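Local coordinates for Ketoacyl_synth_N domain-containing protein (Photorhabdus luminescens subsp. laumondii, PDB 6SMO) that probably takes part in polyketide or fatty-acid chain elongation, being related to 3-oxoacyl-[acyl-carrier-protein] synthases, and holds a polyketide-like aldehyde in its pocket, at residues Val10-Lys24 against Ile320-Ser332. Sequence-based numbering, arbitrary orientation.
Sequences VGAIHPDGNDVTAIK and IDSVLASSFLSES
Val10 and Ala12, on the strand 10-13, face Val323 of the helix 320-329; the two axes approach to 8.5 Å with their directions 131° apart. The helix 20-24 passes the same helix almost perpendicularly, at 92°, with the axes 10.5 Å apart. Val323 CG1 lies between the strand 10-13 and the helix 20-24: anti to the backbone N (chi1 159°), it sits 4.0 Å from Val10 CB and 3.8 Å from Val20 CG2, and also meets the methyl of Ala12. Further along the strand, Ile320 CD1 approaches the His14 ring obliquely; NE2 of that ring is hydrogen-bonded to Leu310 O. The packing is consistent with the five-layered thiolase-like fold, in which helix 320-329 lies buried between sheet strands: its side chains also touch 218-229, 351-356 and 362-369. Backbone hydrogen bonds of Gly11 and Ile13 join their strand to 218-229, whose Leu225 touches Val323. Ser327 OG turns back to Val323 O, while Val20 CG2 lies 3.4 Å from Ser327 OG. Ile23 CG2 meets Leu324 CD1, the two side chains crossing at about a right angle. Lys24 runs alongside the helix: CD packs on Ser327 CB at 3.6 Å and CG lies over one face of Phe328. Bends at chi3 and chi4 bring Lys24 NZ into an off-centre cation-pi contact, 4.8 Å from the Phe328 ring centroid, and a weak hydrogen bond to Ser332 O of 3.2 Å.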
ATOM      1  N   VAL C  10      -4.830 -23.385   2.940  1.00 39.87           N
ATOM      2  CA  VAL C  10      -3.994 -22.603   3.899  1.00 40.15           C
ATOM      3  C   VAL C  10      -2.524 -23.004   3.726  1.00 40.33           C
ATOM      4  O   VAL C  10      -2.256 -24.197   3.484  1.00 40.73           O
ATOM      5  CB  VAL C  10      -4.458 -22.796   5.356  1.00 40.47           C
ATOM      6  CG1 VAL C  10      -5.804 -22.136   5.610  1.00 40.41           C
ATOM      7  CG2 VAL C  10      -4.495 -24.262   5.764  1.00 41.12           C
ATOM      8  N   GLY C  11      -1.622 -22.027   3.842  1.00 40.36           N
ATOM      9  CA  GLY C  11      -0.159 -22.213   3.819  1.00 40.84           C
ATOM     10  C   GLY C  11       0.524 -21.213   4.734  1.00 41.06           C
ATOM     11  O   GLY C  11       0.077 -20.050   4.770  1.00 40.66           O
ATOM     12  N   ALA C  12       1.504 -21.663   5.518  1.00 41.87           N
ATOM     13  CA  ALA C  12       2.272 -20.803   6.445  1.00 42.29           C
ATOM     14  C   ALA C  12       3.676 -21.372   6.626  1.00 43.08           C
ATOM     15  O   ALA C  12       3.836 -22.551   6.426  1.00 43.57           O
ATOM     16  CB  ALA C  12       1.576 -20.783   7.768  1.00 42.00           C
ATOM     17  N   ILE C  13       4.652 -20.538   6.974  1.00 44.18           N
ATOM     18  CA  ILE C  13       6.034 -21.004   7.292  1.00 45.14           C
ATOM     19  C   ILE C  13       6.439 -20.317   8.594  1.00 45.18           C
ATOM     20  O   ILE C  13       6.090 -19.182   8.772  1.00 44.55           O
ATOM     21  CB  ILE C  13       7.027 -20.745   6.149  1.00 45.80           C
ATOM     22  CG1 ILE C  13       7.129 -19.266   5.789  1.00 46.02           C
ATOM     23  CG2 ILE C  13       6.680 -21.573   4.936  1.00 46.08           C
ATOM     24  CD1 ILE C  13       8.267 -18.963   4.867  1.00 46.38           C
ATOM     25  N   HIS C  14       7.149 -21.002   9.478  1.00 45.72           N
ATOM     26  CA  HIS C  14       7.477 -20.396  10.791  1.00 46.29           C
ATOM     27  C   HIS C  14       8.726 -21.066  11.361  1.00 47.51           C
ATOM     28  O   HIS C  14       9.086 -22.107  10.861  1.00 48.54           O
ATOM     29  CB  HIS C  14       6.250 -20.587  11.679  1.00 46.12           C
ATOM     30  CG  HIS C  14       6.271 -19.901  12.997  1.00 46.54           C
ATOM     31  ND1 HIS C  14       6.379 -20.582  14.167  1.00 46.73           N
ATOM     32  CD2 HIS C  14       6.153 -18.615  13.339  1.00 46.94           C
ATOM     33  CE1 HIS C  14       6.357 -19.751  15.168  1.00 46.88           C
ATOM     34  NE2 HIS C  14       6.212 -18.553  14.689  1.00 46.95           N
ATOM     35  N   PRO C  15       9.400 -20.504  12.379  1.00 48.24           N
ATOM     36  CA  PRO C  15      10.544 -21.141  13.002  1.00 49.38           C
ATOM     37  C   PRO C  15      10.164 -22.530  13.523  1.00 50.31           C
ATOM     38  O   PRO C  15      10.994 -23.367  13.568  1.00 50.62           O
ATOM     39  CB  PRO C  15      10.765 -20.228  14.202  1.00 49.32           C
ATOM     40  CG  PRO C  15      10.451 -18.886  13.671  1.00 48.70           C
ATOM     41  CD  PRO C  15       9.206 -19.149  12.869  1.00 48.00           C
ATOM     42  N   ASP C  16       8.949 -22.678  14.023  1.00 50.88           N
ATOM     43  CA  ASP C  16       8.404 -23.983  14.461  1.00 52.46           C
ATOM     44  C   ASP C  16       8.111 -24.896  13.262  1.00 53.32           C
ATOM     45  O   ASP C  16       8.037 -26.085  13.472  1.00 55.90           O
ATOM     46  CB  ASP C  16       7.270 -23.802  15.467  1.00 52.77           C
ATOM     47  CG  ASP C  16       7.717 -23.344  16.844  1.00 52.94           C
ATOM     48  OD1 ASP C  16       8.910 -23.235  17.069  1.00 52.34           O
ATOM     49  OD2 ASP C  16       6.853 -23.109  17.680  1.00 54.00           O
ATOM     50  N   GLY C  17       7.792 -24.377  12.083  1.00 52.52           N
ATOM     51  CA  GLY C  17       7.570 -25.317  10.972  1.00 52.90           C
ATOM     52  C   GLY C  17       7.601 -24.679   9.599  1.00 52.65           C
ATOM     53  O   GLY C  17       7.190 -23.553   9.475  1.00 51.89           O
ATOM     54  N   ASN C  18       7.940 -25.443   8.569  1.00 53.47           N
ATOM     55  CA  ASN C  18       7.971 -24.873   7.203  1.00 53.58           C
ATOM     56  C   ASN C  18       6.691 -25.225   6.452  1.00 52.50           C
ATOM     57  O   ASN C  18       6.624 -24.963   5.272  1.00 51.92           O
ATOM     58  CB  ASN C  18       9.240 -25.238   6.451  1.00 54.95           C
ATOM     59  CG  ASN C  18      10.446 -24.468   6.930  1.00 56.26           C
ATOM     60  OD1 ASN C  18      10.320 -23.431   7.574  1.00 56.57           O
ATOM     61  ND2 ASN C  18      11.622 -24.979   6.623  1.00 57.13           N
ATOM     62  N   ASP C  19       5.747 -25.856   7.127  1.00 52.43           N
ATOM     63  CA  ASP C  19       4.412 -26.181   6.555  1.00 52.87           C
ATOM     64  C   ASP C  19       3.365 -26.166   7.675  1.00 52.60           C
ATOM     65  O   ASP C  19       3.763 -26.160   8.857  1.00 51.25           O
ATOM     66  CB  ASP C  19       4.436 -27.512   5.797  1.00 53.71           C
ATOM     67  CG  ASP C  19       4.955 -28.686   6.608  1.00 54.50           C
ATOM     68  OD1 ASP C  19       4.254 -29.101   7.551  1.00 55.40           O
ATOM     69  OD2 ASP C  19       6.057 -29.176   6.290  1.00 56.02           O
ATOM     70  N   VAL C  20       2.080 -26.162   7.305  1.00 53.79           N
ATOM     71  CA  VAL C  20       0.918 -25.996   8.232  1.00 54.72           C
ATOM     72  C   VAL C  20       0.858 -27.178   9.212  1.00 55.05           C
ATOM     73  O   VAL C  20       0.557 -26.935  10.398  1.00 55.40           O
ATOM     74  CB  VAL C  20      -0.407 -25.816   7.458  1.00 55.20           C
ATOM     75  CG1 VAL C  20      -0.790 -27.047   6.646  1.00 56.30           C
ATOM     76  CG2 VAL C  20      -1.548 -25.410   8.380  1.00 54.64           C
ATOM     77  N   THR C  21       1.134 -28.401   8.744  1.00 55.51           N
ATOM     78  CA  THR C  21       1.052 -29.654   9.546  1.00 55.48           C
ATOM     79  C   THR C  21       2.184 -29.692  10.581  1.00 55.39           C
ATOM     80  O   THR C  21       1.929 -30.175  11.703  1.00 54.59           O
ATOM     81  CB  THR C  21       1.074 -30.901   8.652  1.00 56.23           C
ATOM     82  OG1 THR C  21       2.190 -30.803   7.765  1.00 56.96           O
ATOM     83  CG2 THR C  21      -0.199 -31.075   7.853  1.00 55.92           C
ATOM     84  N   ALA C  22       3.378 -29.210  10.219  1.00 55.15           N
ATOM     85  CA  ALA C  22       4.577 -29.162  11.090  1.00 56.05           C
ATOM     86  C   ALA C  22       4.364 -28.144  12.219  1.00 56.54           C
ATOM     87  O   ALA C  22       4.772 -28.439  13.360  1.00 57.59           O
ATOM     88  CB  ALA C  22       5.805 -28.831  10.275  1.00 55.00           C
ATOM     89  N   ILE C  23       3.748 -26.996  11.911  1.00 56.82           N
ATOM     90  CA  ILE C  23       3.462 -25.898  12.886  1.00 57.21           C
ATOM     91  C   ILE C  23       2.376 -26.373  13.861  1.00 59.05           C
ATOM     92  O   ILE C  23       2.579 -26.217  15.081  1.00 59.30           O
ATOM     93  CB  ILE C  23       3.058 -24.593  12.164  1.00 56.34           C
ATOM     94  CG1 ILE C  23       4.176 -24.067  11.260  1.00 55.55           C
ATOM     95  CG2 ILE C  23       2.615 -23.534  13.165  1.00 56.23           C
ATOM     96  CD1 ILE C  23       3.701 -23.128  10.176  1.00 55.12           C
ATOM     97  N   LYS C  24       1.277 -26.931  13.338  1.00 60.14           N
ATOM     98  CA  LYS C  24       0.081 -27.341  14.126  1.00 61.02           C
ATOM     99  C   LYS C  24       0.465 -28.436  15.131  1.00 61.58           C
ATOM    100  O   LYS C  24      -0.026 -28.378  16.274  1.00 62.13           O
ATOM    101  CB  LYS C  24      -1.049 -27.818  13.207  1.00 61.20           C
ATOM    102  CG  LYS C  24      -2.413 -27.922  13.876  1.00 61.54           C
ATOM    103  CD  LYS C  24      -3.553 -28.169  12.911  1.00 62.66           C
ATOM    104  CE  LYS C  24      -3.680 -29.618  12.489  1.00 64.18           C
ATOM    105  NZ  LYS C  24      -4.355 -30.434  13.527  1.00 65.26           N
ATOM    106  N   ILE C 320      -1.804 -16.298  11.152  1.00 40.32           N
ATOM    107  CA  ILE C 320      -1.287 -17.680  11.381  1.00 40.60           C
ATOM    108  C   ILE C 320      -2.254 -18.415  12.308  1.00 40.49           C
ATOM    109  O   ILE C 320      -2.411 -19.623  12.147  1.00 41.13           O
ATOM    110  CB  ILE C 320       0.165 -17.670  11.899  1.00 40.80           C
ATOM    111  CG1 ILE C 320       0.750 -19.081  11.968  1.00 41.34           C
ATOM    112  CG2 ILE C 320       0.277 -16.949  13.230  1.00 40.74           C
ATOM    113  CD1 ILE C 320       2.246 -19.127  11.829  1.00 41.59           C
ATOM    114  N   ASP C 321      -2.883 -17.685  13.228  1.00 40.44           N
ATOM    115  CA  ASP C 321      -3.924 -18.218  14.150  1.00 40.55           C
ATOM    116  C   ASP C 321      -5.123 -18.703  13.323  1.00 39.65           C
ATOM    117  O   ASP C 321      -5.631 -19.804  13.616  1.00 39.25           O
ATOM    118  CB  ASP C 321      -4.347 -17.172  15.186  1.00 41.11           C
ATOM    119  CG  ASP C 321      -3.229 -16.733  16.119  1.00 41.66           C
ATOM    120  OD1 ASP C 321      -2.105 -16.514  15.627  1.00 42.22           O
ATOM    121  OD2 ASP C 321      -3.495 -16.613  17.332  1.00 42.15           O
ATOM    122  N   SER C 322      -5.547 -17.909  12.333  1.00 38.85           N
ATOM    123  CA  SER C 322      -6.669 -18.213  11.401  1.00 38.56           C
ATOM    124  C   SER C 322      -6.310 -19.406  10.504  1.00 39.01           C
ATOM    125  O   SER C 322      -7.230 -20.166  10.146  1.00 38.64           O
ATOM    126  CB  SER C 322      -7.038 -17.004  10.575  1.00 37.87           C
ATOM    127  OG  SER C 322      -7.472 -15.935  11.401  1.00 36.76           O
ATOM    128  N   VAL C 323      -5.026 -19.549  10.151  1.00 39.26           N
ATOM    129  CA  VAL C 323      -4.484 -20.695   9.360  1.00 39.99           C
ATOM    130  C   VAL C 323      -4.634 -21.977  10.190  1.00 41.43           C
ATOM    131  O   VAL C 323      -5.149 -22.974   9.643  1.00 41.51           O
ATOM    132  CB  VAL C 323      -3.022 -20.443   8.935  1.00 39.63           C
ATOM    133  CG1 VAL C 323      -2.281 -21.729   8.592  1.00 39.58           C
ATOM    134  CG2 VAL C 323      -2.946 -19.460   7.776  1.00 39.37           C
ATOM    135  N   LEU C 324      -4.207 -21.940  11.457  1.00 42.80           N
ATOM    136  CA  LEU C 324      -4.321 -23.067  12.427  1.00 43.84           C
ATOM    137  C   LEU C 324      -5.800 -23.378  12.692  1.00 44.34           C
ATOM    138  O   LEU C 324      -6.166 -24.568  12.639  1.00 44.38           O
ATOM    139  CB  LEU C 324      -3.591 -22.706  13.727  1.00 44.21           C
ATOM    140  CG  LEU C 324      -2.160 -23.229  13.861  1.00 44.95           C
ATOM    141  CD1 LEU C 324      -1.321 -22.899  12.635  1.00 44.93           C
ATOM    142  CD2 LEU C 324      -1.503 -22.673  15.116  1.00 45.43           C
ATOM    143  N   ALA C 325      -6.610 -22.347  12.965  1.00 44.61           N
ATOM    144  CA  ALA C 325      -8.051 -22.456  13.304  1.00 45.28           C
ATOM    145  C   ALA C 325      -8.811 -23.148  12.165  1.00 45.80           C
ATOM    146  O   ALA C 325      -9.718 -23.949  12.467  1.00 45.61           O
ATOM    147  CB  ALA C 325      -8.621 -21.089  13.595  1.00 44.85           C
ATOM    148  N   SER C 326      -8.454 -22.846  10.911  1.00 46.67           N
ATOM    149  CA  SER C 326      -9.033 -23.454   9.683  1.00 47.63           C
ATOM    150  C   SER C 326      -8.694 -24.950   9.623  1.00 49.22           C
ATOM    151  O   SER C 326      -9.577 -25.736   9.227  1.00 50.01           O
ATOM    152  CB  SER C 326      -8.561 -22.736   8.444  1.00 46.93           C
ATOM    153  OG  SER C 326      -9.001 -21.386   8.442  1.00 46.30           O
ATOM    154  N   SER C 327      -7.465 -25.320  10.001  1.00 50.27           N
ATOM    155  CA  SER C 327      -6.963 -26.721  10.028  1.00 52.23           C
ATOM    156  C   SER C 327      -7.682 -27.520  11.124  1.00 54.11           C
ATOM    157  O   SER C 327      -8.017 -28.693  10.868  1.00 56.09           O
ATOM    158  CB  SER C 327      -5.466 -26.766  10.210  1.00 52.34           C
ATOM    159  OG  SER C 327      -4.804 -26.121   9.133  1.00 52.83           O
ATOM    160  N   PHE C 328      -7.904 -26.908  12.293  1.00 54.71           N
ATOM    161  CA  PHE C 328      -8.595 -27.522  13.460  1.00 56.12           C
ATOM    162  C   PHE C 328     -10.048 -27.854  13.094  1.00 56.12           C
ATOM    163  O   PHE C 328     -10.501 -28.968  13.420  1.00 56.38           O
ATOM    164  CB  PHE C 328      -8.531 -26.608  14.689  1.00 57.11           C
ATOM    165  CG  PHE C 328      -7.281 -26.749  15.523  1.00 58.78           C
ATOM    166  CD1 PHE C 328      -7.019 -27.925  16.211  1.00 60.00           C
ATOM    167  CD2 PHE C 328      -6.374 -25.705  15.637  1.00 59.33           C
ATOM    168  CE1 PHE C 328      -5.873 -28.058  16.982  1.00 61.16           C
ATOM    169  CE2 PHE C 328      -5.229 -25.839  16.409  1.00 60.11           C
ATOM    170  CZ  PHE C 328      -4.981 -27.015  17.081  1.00 60.95           C
ATOM    171  N   LEU C 329     -10.746 -26.923  12.431  1.00 56.26           N
ATOM    172  CA  LEU C 329     -12.196 -27.028  12.102  1.00 56.78           C
ATOM    173  C   LEU C 329     -12.425 -27.973  10.913  1.00 57.66           C
ATOM    174  O   LEU C 329     -13.589 -28.370  10.709  1.00 58.66           O
ATOM    175  CB  LEU C 329     -12.753 -25.632  11.796  1.00 55.57           C
ATOM    176  CG  LEU C 329     -12.910 -24.704  13.000  1.00 55.01           C
ATOM    177  CD1 LEU C 329     -13.121 -23.265  12.554  1.00 54.61           C
ATOM    178  CD2 LEU C 329     -14.054 -25.154  13.895  1.00 55.29           C
ATOM    179  N   SER C 330     -11.372 -28.323  10.163  1.00 58.47           N
ATOM    180  CA  SER C 330     -11.438 -29.194   8.959  1.00 59.86           C
ATOM    181  C   SER C 330     -11.303 -30.672   9.356  1.00 62.83           C
ATOM    182  O   SER C 330     -10.546 -31.396   8.678  1.00 63.48           O
ATOM    183  CB  SER C 330     -10.386 -28.794   7.953  1.00 58.80           C
ATOM    184  OG  SER C 330      -9.082 -29.072   8.441  1.00 58.81           O
ATOM    185  N   GLU C 331     -12.026 -31.098  10.400  1.00 65.82           N
ATOM    186  CA  GLU C 331     -12.019 -32.484  10.949  1.00 68.59           C
ATOM    187  C   GLU C 331     -10.575 -32.917  11.243  1.00 69.58           C
ATOM    188  O   GLU C 331     -10.208 -34.052  10.874  1.00 69.46           O
ATOM    189  CB  GLU C 331     -12.704 -33.445   9.972  1.00 70.65           C
ATOM    190  CG  GLU C 331     -14.153 -33.093   9.687  1.00 72.33           C
ATOM    191  CD  GLU C 331     -14.828 -33.980   8.654  1.00 73.78           C
ATOM    192  OE1 GLU C 331     -15.577 -33.442   7.815  1.00 76.31           O
ATOM    193  OE2 GLU C 331     -14.610 -35.208   8.697  1.00 74.34           O
ATOM    194  N   SER C 332      -9.792 -32.042  11.884  1.00 70.51           N
ATOM    195  CA  SER C 332      -8.367 -32.271  12.244  1.00 71.06           C
ATOM    196  C   SER C 332      -7.917 -31.234  13.280  1.00 70.89           C
ATOM    197  O   SER C 332      -7.264 -31.649  14.258  1.00 70.31           O
ATOM    198  CB  SER C 332      -7.491 -32.236  11.017  1.00 71.83           C
ATOM    199  OG  SER C 332      -6.167 -32.646  11.326  1.00 73.05           O
TER